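Local atomic coordinates of putative hemin storage protein (PDB entry 6AU1), a protein that cleaves deacetylated poly-beta-1,6-N-acetylglucosamine through the glycoside hydrolase domain that makes up this chain, and can disrupt bacterial biofilms. Residues M36-P41 with A348-M353; R233-Q238 with V263-M268; R304-G309 with Y334-F339. All blocks are in the same frame, centred on the assembly; numbering follows the deposited sequence.

How the interactions relate
The three contacts sample a curled beta/alpha barrel from its strands to its outer helices. Interaction 2 is the buried one, a parallel pairing of neighbouring strands held by backbone hydrogen bonds and apolar side chains. Interaction 3 joins the ends of strands 297-305 and 332-335 nearer the surface, where ring packing and bridging waters replace direct bonds. Interaction 1, partly buried, ties helix 22-39 to helix 346-353 with leucine and methionine inside and a salt bridge outside. Interactions 2 and 3 reach the same sheet and touch through Met-268 and Trp-306; interactions 1 and 3 meet where Leu-39 and Leu-349 pack on Tyr-334. Interactions 1 and 2 stay about 12 Å apart at their nearest atoms.

Interaction 1. Residues M36-P41 with A348-M353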
loop_
_atom_site.group_PDB
_atom_site.type_symbol
_atom_site.label_atom_id
_atom_site.label_comp_id
_atom_site.label_asym_id
_atom_site.label_seq_id
_atom_site.Cartn_x
_atom_site.Cartn_y
_atom_site.Cartn_z
ATOM N N MET A 36 -14.910 13.303 -6.542
ATOM C CA MET A 36 -15.323 11.999 -6.024
ATOM C C MET A 36 -16.846 11.848 -6.000
ATOM O O MET A 36 -17.369 10.754 -6.232
ATOM C CB MET A 36 -14.724 11.764 -4.635
ATOM C CG MET A 36 -13.183 11.666 -4.636
ATOM S SD MET A 36 -12.508 10.379 -5.724
ATOM C CE MET A 36 -12.086 11.304 -7.199
ATOM N N LYS A 37 -17.567 12.939 -5.741
ATOM C CA LYS A 37 -19.023 12.891 -5.798
ATOM C C LYS A 37 -19.458 12.545 -7.219
ATOM O O LYS A 37 -20.372 11.743 -7.427
ATOM C CB LYS A 37 -19.627 14.228 -5.336
ATOM C CG LYS A 37 -21.139 14.313 -5.400
ATOM C CD LYS A 37 -21.665 15.518 -4.610
ATOM C CE LYS A 37 -20.906 16.796 -4.954
ATOM N NZ LYS A 37 -21.478 17.995 -4.265
ATOM N N ASP A 38 -18.754 13.114 -8.192
ATOM C CA ASP A 38 -19.068 12.929 -9.605
ATOM C C ASP A 38 -18.724 11.523 -10.093
ATOM O O ASP A 38 -19.493 10.889 -10.820
ATOM C CB ASP A 38 -18.315 13.978 -10.430
ATOM C CG ASP A 38 -18.653 13.922 -11.904
ATOM O OD1 ASP A 38 -19.764 13.465 -12.250
ATOM O OD2 ASP A 38 -17.807 14.349 -12.719
ATOM N N LEU A 39 -17.560 11.044 -9.680
ATOM C CA LEU A 39 -17.018 9.781 -10.149
ATOM C C LEU A 39 -17.664 8.599 -9.433
ATOM O O LEU A 39 -17.784 7.505 -9.999
ATOM C CB LEU A 39 -15.504 9.772 -9.949
ATOM C CG LEU A 39 -14.654 8.886 -10.843
ATOM C CD1 LEU A 39 -14.825 9.273 -12.305
ATOM C CD2 LEU A 39 -13.197 8.993 -10.423
ATOM N N ALA A 40 -18.087 8.841 -8.194
ATOM C CA ALA A 40 -18.758 7.840 -7.363
ATOM C C ALA A 40 -18.059 6.471 -7.342
ATOM O O ALA A 40 -18.677 5.454 -7.670
ATOM C CB ALA A 40 -20.208 7.673 -7.825
ATOM N N PRO A 41 -16.779 6.435 -6.947
ATOM C CA PRO A 41 -16.119 5.138 -6.767
ATOM C C PRO A 41 -16.690 4.391 -5.560
ATOM O O PRO A 41 -17.411 4.981 -4.751
ATOM C CB PRO A 41 -14.655 5.524 -6.521
ATOM C CG PRO A 41 -14.768 6.861 -5.834
ATOM C CD PRO A 41 -15.908 7.553 -6.532
ATOM N N ALA A 348 -14.520 11.680 -18.806
ATOM C CA ALA A 348 -14.145 10.591 -19.693
ATOM C C ALA A 348 -14.158 9.242 -18.982
ATOM O O ALA A 348 -14.433 8.219 -19.604
ATOM C CB ALA A 348 -12.783 10.855 -20.294
ATOM N N LEU A 349 -13.853 9.241 -17.685
ATOM C CA LEU A 349 -13.735 8.002 -16.915
ATOM C C LEU A 349 -15.000 7.593 -16.185
ATOM O O LEU A 349 -15.079 6.473 -15.684
ATOM C CB LEU A 349 -12.623 8.112 -15.873
ATOM C CG LEU A 349 -11.172 7.821 -16.208
ATOM C CD1 LEU A 349 -10.413 7.553 -14.906
ATOM C CD2 LEU A 349 -11.028 6.660 -17.176
ATOM N N ARG A 350 -15.966 8.501 -16.088
ATOM C CA ARG A 350 -17.183 8.240 -15.328
ATOM C C ARG A 350 -17.831 6.904 -15.688
ATOM O O ARG A 350 -18.198 6.132 -14.797
ATOM C CB ARG A 350 -18.193 9.375 -15.529
ATOM C CG ARG A 350 -19.353 9.336 -14.553
ATOM C CD ARG A 350 -20.285 10.527 -14.736
ATOM N NE ARG A 350 -19.563 11.798 -14.722
ATOM C CZ ARG A 350 -19.461 12.612 -15.769
ATOM N NH1 ARG A 350 -18.784 13.750 -15.664
ATOM N NH2 ARG A 350 -20.039 12.296 -16.921
ATOM N N ASP A 351 -17.955 6.605 -16.981
ATOM C CA ASP A 351 -18.728 5.429 -17.361
ATOM C C ASP A 351 -18.035 4.124 -16.965
ATOM O O ASP A 351 -18.713 3.137 -16.679
ATOM C CB ASP A 351 -19.070 5.429 -18.866
ATOM C CG ASP A 351 -17.850 5.542 -19.775
ATOM O OD1 ASP A 351 -16.697 5.534 -19.295
ATOM O OD2 ASP A 351 -18.070 5.633 -21.009
ATOM N N VAL A 352 -16.707 4.109 -16.928
ATOM C CA VAL A 352 -16.022 2.877 -16.542
ATOM C C VAL A 352 -15.709 2.810 -15.041
ATOM O O VAL A 352 -15.387 1.744 -14.525
ATOM C CB VAL A 352 -14.714 2.666 -17.336
ATOM C CG1 VAL A 352 -15.032 2.240 -18.763
ATOM C CG2 VAL A 352 -13.839 3.915 -17.305
ATOM N N MET A 353 -15.821 3.930 -14.334
ATOM C CA MET A 353 -15.555 3.899 -12.901
ATOM C C MET A 353 -16.860 3.759 -12.133
ATOM O O MET A 353 -16.853 3.528 -10.925
ATOM C CB MET A 353 -14.777 5.140 -12.454
ATOM C CG MET A 353 -13.285 5.087 -12.771
ATOM S SD MET A 353 -12.394 3.813 -11.835
ATOM C CE MET A 353 -12.518 4.467 -10.163
HETATM O O HOH W 1 -19.062 6.919 -12.261
#
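Leu-39, in the last turn of helix 22-39, comes nearest in backbone to Arg-350 of helix 346-353, with CA atoms 5.4 Å apart, and Pro-41, just beyond the helix end, lies nearest Met-353. Leu-39 is the apolar centre: its CD1 methyl rests against the backbone of Arg-350, 4.0 Å from CA, while its CG lies 4.1 Å from Met-353 CB. The bent chain of Met-353 carries CE on to the ring of Pro-41. The two helices belong to the outer layer of a TIM-barrel-like domain, one from near each end of the chain, and Val-10 of strand 8-12 packs against Leu-39, Pro-41 and Met-353 from the barrel side. Farther out, Arg-350 grips Asp-38 side-on, one nitrogen to each oxygen. Arg-350 NH1 meets the syn lone pair of Asp-38 OD2 at 3.2 Å in an almost straight bond lying in the guanidinium plane. Arg-350 NE reaches Asp-38 OD1 at 3.0 Å from above the carboxylate plane, a more bent bond (131°), with OD1 tilted out of the guanidinium plane as well; the two flat groups are turned 39° apart. A bend at chi3 (-52°) turns the arginine tip to the carboxylate. Between the helices, one water donates to both Leu-39 O and Arg-350 O.

Interaction 2. Residues R233-Q238 with V263-M268. With EDO (1,2-ethanediol), chain G.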
loop_
_atom_site.group_PDB
_atom_site.type_symbol
_atom_site.label_atom_id
_atom_site.label_comp_id
_atom_site.label_asym_id
_atom_site.label_seq_id
_atom_site.Cartn_x
_atom_site.Cartn_y
_atom_site.Cartn_z
ATOM N N ARG A 233 -4.140 -4.900 0.783
ATOM C CA ARG A 233 -2.695 -4.656 0.813
ATOM C C ARG A 233 -2.166 -4.508 -0.607
ATOM O O ARG A 233 -2.588 -5.234 -1.501
ATOM C CB ARG A 233 -1.966 -5.787 1.549
ATOM C CG ARG A 233 -0.426 -5.578 1.638
ATOM C CD ARG A 233 0.223 -6.550 2.627
ATOM N NE ARG A 233 1.679 -6.586 2.465
ATOM C CZ ARG A 233 2.453 -7.570 2.916
ATOM N NH1 ARG A 233 1.917 -8.588 3.593
ATOM N NH2 ARG A 233 3.761 -7.545 2.671
ATOM N N ASN A 234 -1.258 -3.554 -0.813
ATOM C CA ASN A 234 -0.584 -3.405 -2.102
ATOM C C ASN A 234 0.328 -4.587 -2.403
ATOM O O ASN A 234 1.139 -4.997 -1.557
ATOM C CB ASN A 234 0.268 -2.127 -2.147
ATOM C CG ASN A 234 -0.554 -0.866 -2.287
ATOM O OD1 ASN A 234 -0.313 0.100 -1.580
ATOM N ND2 ASN A 234 -1.496 -0.853 -3.232
ATOM N N LEU A 235 0.207 -5.103 -3.621
ATOM C CA LEU A 235 1.028 -6.212 -4.099
ATOM C C LEU A 235 1.740 -5.781 -5.375
ATOM O O LEU A 235 1.107 -5.258 -6.302
ATOM C CB LEU A 235 0.153 -7.448 -4.370
ATOM C CG LEU A 235 0.806 -8.669 -5.028
ATOM C CD1 LEU A 235 1.935 -9.228 -4.154
ATOM C CD2 LEU A 235 -0.247 -9.731 -5.285
ATOM N N TYR A 236 3.049 -5.995 -5.414
ATOM C CA TYR A 236 3.826 -5.735 -6.624
ATOM C C TYR A 236 3.528 -6.766 -7.718
ATOM O O TYR A 236 3.193 -7.912 -7.428
ATOM C CB TYR A 236 5.315 -5.750 -6.302
ATOM C CG TYR A 236 5.833 -4.463 -5.712
ATOM C CD1 TYR A 236 6.154 -3.383 -6.534
ATOM C CD2 TYR A 236 6.011 -4.321 -4.340
ATOM C CE1 TYR A 236 6.635 -2.195 -6.000
ATOM C CE2 TYR A 236 6.499 -3.133 -3.799
ATOM C CZ TYR A 236 6.804 -2.081 -4.634
ATOM O OH TYR A 236 7.287 -0.901 -4.107
ATOM N N ALA A 237 3.689 -6.364 -8.976
ATOM C CA ALA A 237 3.376 -7.245 -10.100
ATOM C C ALA A 237 4.401 -8.360 -10.302
ATOM O O ALA A 237 4.044 -9.432 -10.783
ATOM C CB ALA A 237 3.246 -6.437 -11.376
ATOM N N GLN A 238 5.672 -8.122 -9.977
ATOM C CA GLN A 238 6.675 -9.146 -10.298
ATOM C C GLN A 238 6.401 -10.499 -9.589
ATOM O O GLN A 238 6.486 -11.549 -10.233
ATOM C CB GLN A 238 8.097 -8.631 -9.987
ATOM C CG GLN A 238 9.205 -9.453 -10.609
ATOM C CD GLN A 238 10.597 -8.842 -10.430
ATOM O OE1 GLN A 238 10.743 -7.664 -10.085
ATOM N NE2 GLN A 238 11.629 -9.650 -10.672
ATOM N N VAL A 263 -6.844 -7.578 -2.668
ATOM C CA VAL A 263 -5.439 -7.442 -3.031
ATOM C C VAL A 263 -5.322 -6.265 -3.981
ATOM O O VAL A 263 -5.924 -6.287 -5.061
ATOM C CB VAL A 263 -4.906 -8.716 -3.705
ATOM C CG1 VAL A 263 -3.469 -8.504 -4.188
ATOM C CG2 VAL A 263 -4.977 -9.890 -2.743
ATOM N N ALA A 264 -4.597 -5.228 -3.564
ATOM C CA ALA A 264 -4.426 -4.032 -4.393
ATOM C C ALA A 264 -3.199 -4.208 -5.277
ATOM O O ALA A 264 -2.092 -3.766 -4.942
ATOM C CB ALA A 264 -4.299 -2.780 -3.533
ATOM N N LEU A 265 -3.408 -4.845 -6.418
ATOM C CA LEU A 265 -2.305 -5.232 -7.289
ATOM C C LEU A 265 -1.861 -4.048 -8.136
ATOM O O LEU A 265 -2.679 -3.430 -8.817
ATOM C CB LEU A 265 -2.736 -6.404 -8.174
ATOM C CG LEU A 265 -1.764 -6.880 -9.245
ATOM C CD1 LEU A 265 -0.449 -7.329 -8.636
ATOM C CD2 LEU A 265 -2.402 -8.036 -10.023
ATOM N N MET A 266 -0.575 -3.722 -8.086
ATOM C CA MET A 266 -0.095 -2.535 -8.776
ATOM C C MET A 266 0.131 -2.850 -10.259
ATOM O O MET A 266 1.217 -3.239 -10.696
ATOM C CB MET A 266 1.147 -1.990 -8.057
ATOM C CG MET A 266 0.742 -1.509 -6.649
ATOM S SD MET A 266 2.035 -0.843 -5.593
ATOM C CE MET A 266 3.033 -2.305 -5.358
ATOM N N ALA A 267 -0.954 -2.693 -11.016
ATOM C CA ALA A 267 -1.015 -3.069 -12.430
ATOM C C ALA A 267 -0.544 -1.892 -13.269
ATOM O O ALA A 267 -1.340 -1.201 -13.910
ATOM C CB ALA A 267 -2.441 -3.480 -12.802
ATOM N N MET A 268 0.761 -1.657 -13.220
ATOM C CA MET A 268 1.351 -0.414 -13.693
ATOM C C MET A 268 2.531 -0.675 -14.625
ATOM O O MET A 268 3.698 -0.569 -14.209
ATOM C CB MET A 268 1.783 0.428 -12.490
ATOM C CG MET A 268 0.620 0.779 -11.548
ATOM S SD MET A 268 1.170 1.704 -10.100
ATOM C CE MET A 268 -0.387 2.021 -9.249
HETATM C C1 EDO G . 8.350 1.331 -1.742
HETATM O O1 EDO G . 7.371 1.525 -0.704
HETATM C C2 EDO G . 9.106 0.027 -1.504
HETATM O O2 EDO G . 8.237 -1.086 -1.745
HETATM O O HOH W 2 3.909 -3.530 -9.521
#
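Leu-235 and Ala-264 sit at the middle of a parallel strand pair: Leu-235 N gives a hydrogen bond to Ala-264 O, and Leu-235 O takes one from Met-266 N at 2.9 Å. Ala-264 N completes the set by bonding to Arg-233 O. On the face of Leu-235, its CD2 packs at 3.6 Å against Val-263 CG1, and its CG meets the CD1 methyl of Leu-265. On the face that Asn-234 shares with Ala-264, Asn-234 ND2 adds a weak bond of 3.4 Å to Ala-264 O, which thus receives two N-H groups, and reaches weakly to Glu-300 as well. Met-266 lays its CE methyl over the centre of the Tyr-236 ring, 3.4 Å from the centroid, a CH-pi contact with SD farther above the same face. An extended chi2 (179°) followed by a turn at chi3 (-65°) brings that methyl over the ring. At the ring edge, Tyr-236 OH donates to O2 of a 1,2-ethanediol at 2.6 Å, a molecule probably from the crystallisation liquor and also bound by Asp-161. Water links Ala-237 N to Met-266 O. Behind the face of Leu-235 and Val-263, Leu-253 covers Leu-235 and Phe-256 covers Val-263, both from helix 253-259. A parallel strand pair joined through intervening helices and backed by one of them is the repeating arrangement of a TIM barrel.

Interaction 3. Residues R304-G309 with Y334-F339; sequences RDWRVG and YYPDDF
The indole of Trp-306 and the phenol of Tyr-335 meet obliquely, their planes 35° apart and the centroids of the indole's six-membered ring and the phenol 5.5 Å from each other. Contact is made by the benzo part of the indole, where Trp-306 CZ2 lies 3.4 Å from Tyr-335 CD2; the two side chains cross at about a right angle. Arg-304 O sits over one face of the indole, 3.5 Å from the plane and nearer the ring's margin than its middle. The pyrrolidine of Pro-336 and the tryptophan run alongside each other in opposing senses, Pro-336 CD 3.7 Å from Trp-306 CZ2, and the same CD packs at 3.5 Å against Arg-304 CB. A cis peptide bond joins Tyr-335 to Pro-336. Strand 332-335 pairs in parallel with strand 297-305 in the curled sheet of a TIM-barrel domain, Tyr-335 bonding by its backbone to Leu-301 and Ala-303, and the contact lies toward the C-terminal ends of these neighbouring strands. No direct hydrogen bond spans the segments; the polar links run through water. One water accepts from Arg-304 NH1 at 2.9 Å and donates to Asp-338 OD2; the arginine and aspartate charges themselves stand too far apart for a salt bridge. The arginine chain is extended from CG to NE, chi3 being 180°, and this carries its guanidinium out to that water. A second water accepts from Trp-306 NE1 and gives a weak bond to Tyr-335 OH, a hydroxyl that is also hydrogen-bonded to Asp-13, while Trp-93 meets the Tyr-335 ring edge-to-face.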
loop_
_atom_site.group_PDB
_atom_site.type_symbol
_atom_site.label_atom_id
_atom_site.label_comp_id
_atom_site.label_asym_id
_atom_site.label_seq_id
_atom_site.Cartn_x
_atom_site.Cartn_y
_atom_site.Cartn_z
ATOM N N ARG A 304 -0.583 8.587 -13.461
ATOM C CA ARG A 304 0.516 9.519 -13.607
ATOM C C ARG A 304 1.797 8.761 -13.924
ATOM O O ARG A 304 2.016 7.649 -13.437
ATOM C CB ARG A 304 0.675 10.365 -12.330
ATOM C CG ARG A 304 1.810 11.373 -12.376
ATOM C CD ARG A 304 1.687 12.420 -11.260
ATOM N NE ARG A 304 2.775 13.385 -11.317
ATOM C CZ ARG A 304 2.790 14.449 -12.112
ATOM N NH1 ARG A 304 1.756 14.704 -12.913
ATOM N NH2 ARG A 304 3.837 15.262 -12.103
ATOM N N ASP A 305 2.622 9.356 -14.774
ATOM C CA ASP A 305 3.941 8.836 -15.066
ATOM C C ASP A 305 4.903 9.564 -14.123
ATOM O O ASP A 305 5.369 10.658 -14.437
ATOM C CB ASP A 305 4.272 9.064 -16.546
ATOM C CG ASP A 305 5.592 8.454 -16.963
ATOM O OD1 ASP A 305 6.478 8.290 -16.106
ATOM O OD2 ASP A 305 5.743 8.158 -18.169
ATOM N N TRP A 306 5.163 8.979 -12.952
ATOM C CA TRP A 306 5.928 9.673 -11.912
ATOM C C TRP A 306 7.391 9.873 -12.307
ATOM O O TRP A 306 8.047 10.792 -11.814
ATOM C CB TRP A 306 5.874 8.924 -10.569
ATOM C CG TRP A 306 4.504 8.754 -9.984
ATOM C CD1 TRP A 306 3.804 9.662 -9.239
ATOM C CD2 TRP A 306 3.686 7.591 -10.071
ATOM N NE1 TRP A 306 2.591 9.139 -8.871
ATOM C CE2 TRP A 306 2.488 7.868 -9.377
ATOM C CE3 TRP A 306 3.839 6.340 -10.681
ATOM C CZ2 TRP A 306 1.459 6.941 -9.269
ATOM C CZ3 TRP A 306 2.809 5.422 -10.582
ATOM C CH2 TRP A 306 1.637 5.725 -9.877
ATOM N N ARG A 307 7.905 9.017 -13.185
ATOM C CA ARG A 307 9.314 9.107 -13.541
ATOM C C ARG A 307 9.587 10.350 -14.392
ATOM O O ARG A 307 10.595 11.028 -14.190
ATOM C CB ARG A 307 9.787 7.829 -14.256
ATOM C CG ARG A 307 9.427 7.705 -15.731
ATOM C CD ARG A 307 10.040 6.460 -16.351
ATOM N NE ARG A 307 9.424 5.237 -15.846
ATOM C CZ ARG A 307 9.992 4.038 -15.905
ATOM N NH1 ARG A 307 11.199 3.897 -16.439
ATOM N NH2 ARG A 307 9.359 2.978 -15.422
ATOM N N VAL A 308 8.683 10.670 -15.317
ATOM C CA VAL A 308 8.857 11.844 -16.173
ATOM C C VAL A 308 8.072 13.039 -15.639
ATOM O O VAL A 308 8.252 14.164 -16.104
ATOM C CB VAL A 308 8.417 11.576 -17.632
ATOM C CG1 VAL A 308 9.102 10.336 -18.185
ATOM C CG2 VAL A 308 6.912 11.449 -17.725
ATOM N N GLY A 309 7.187 12.791 -14.677
ATOM C CA GLY A 309 6.455 13.863 -14.027
ATOM C C GLY A 309 5.342 14.419 -14.895
ATOM O O GLY A 309 5.212 15.635 -15.051
ATOM N N TYR A 334 -7.466 3.580 -9.812
ATOM C CA TYR A 334 -6.266 4.274 -10.251
ATOM C C TYR A 334 -5.649 5.096 -9.127
ATOM O O TYR A 334 -6.307 5.461 -8.147
ATOM C CB TYR A 334 -6.554 5.174 -11.469
ATOM C CG TYR A 334 -7.451 6.354 -11.161
ATOM C CD1 TYR A 334 -6.923 7.538 -10.640
ATOM C CD2 TYR A 334 -8.819 6.295 -11.395
ATOM C CE1 TYR A 334 -7.744 8.618 -10.345
ATOM C CE2 TYR A 334 -9.648 7.368 -11.105
ATOM C CZ TYR A 334 -9.104 8.531 -10.586
ATOM O OH TYR A 334 -9.915 9.606 -10.290
ATOM N N TYR A 335 -4.362 5.371 -9.315
ATOM C CA TYR A 335 -3.561 6.202 -8.428
ATOM C C TYR A 335 -2.642 7.026 -9.324
ATOM O O TYR A 335 -2.055 6.478 -10.250
ATOM C CB TYR A 335 -2.741 5.337 -7.455
ATOM C CG TYR A 335 -1.784 6.136 -6.601
ATOM C CD1 TYR A 335 -2.254 7.123 -5.743
ATOM C CD2 TYR A 335 -0.411 5.897 -6.640
ATOM C CE1 TYR A 335 -1.370 7.864 -4.947
ATOM C CE2 TYR A 335 0.474 6.627 -5.853
ATOM C CZ TYR A 335 -0.014 7.615 -5.009
ATOM O OH TYR A 335 0.868 8.347 -4.231
ATOM N N PRO A 336 -2.515 8.346 -9.078
ATOM C CA PRO A 336 -3.149 9.226 -8.099
ATOM C C PRO A 336 -4.275 10.046 -8.715
ATOM O O PRO A 336 -4.381 10.135 -9.940
ATOM C CB PRO A 336 -1.994 10.143 -7.687
ATOM C CG PRO A 336 -1.272 10.362 -9.029
ATOM C CD PRO A 336 -1.481 9.071 -9.845
ATOM N N ASP A 337 -5.104 10.648 -7.879
ATOM C CA ASP A 337 -6.056 11.620 -8.392
ATOM C C ASP A 337 -5.434 13.008 -8.319
ATOM O O ASP A 337 -5.123 13.512 -7.229
ATOM C CB ASP A 337 -7.365 11.572 -7.617
ATOM C CG ASP A 337 -8.477 12.297 -8.343
ATOM O OD1 ASP A 337 -8.902 11.783 -9.394
ATOM O OD2 ASP A 337 -8.877 13.389 -7.895
ATOM N N ASP A 338 -5.221 13.616 -9.483
ATOM C CA ASP A 338 -4.686 14.974 -9.537
ATOM C C ASP A 338 -5.864 15.926 -9.639
ATOM O O ASP A 338 -6.177 16.439 -10.719
ATOM C CB ASP A 338 -3.731 15.129 -10.729
ATOM C CG ASP A 338 -2.956 16.436 -10.710
ATOM O OD1 ASP A 338 -3.205 17.299 -9.841
ATOM O OD2 ASP A 338 -2.096 16.606 -11.601
ATOM N N PHE A 339 -6.534 16.141 -8.510
ATOM C CA PHE A 339 -7.807 16.863 -8.520
ATOM C C PHE A 339 -7.660 18.338 -8.880
ATOM O O PHE A 339 -8.595 18.948 -9.400
ATOM C CB PHE A 339 -8.512 16.716 -7.163
ATOM C CG PHE A 339 -7.592 16.828 -5.987
ATOM C CD1 PHE A 339 -7.308 18.065 -5.438
ATOM C CD2 PHE A 339 -6.999 15.694 -5.440
ATOM C CE1 PHE A 339 -6.453 18.181 -4.362
ATOM C CE2 PHE A 339 -6.139 15.811 -4.359
ATOM C CZ PHE A 339 -5.876 17.055 -3.823
HETATM O O HOH W 3 -1.024 13.830 -12.872
HETATM O O HOH W 4 1.254 10.561 -6.390
#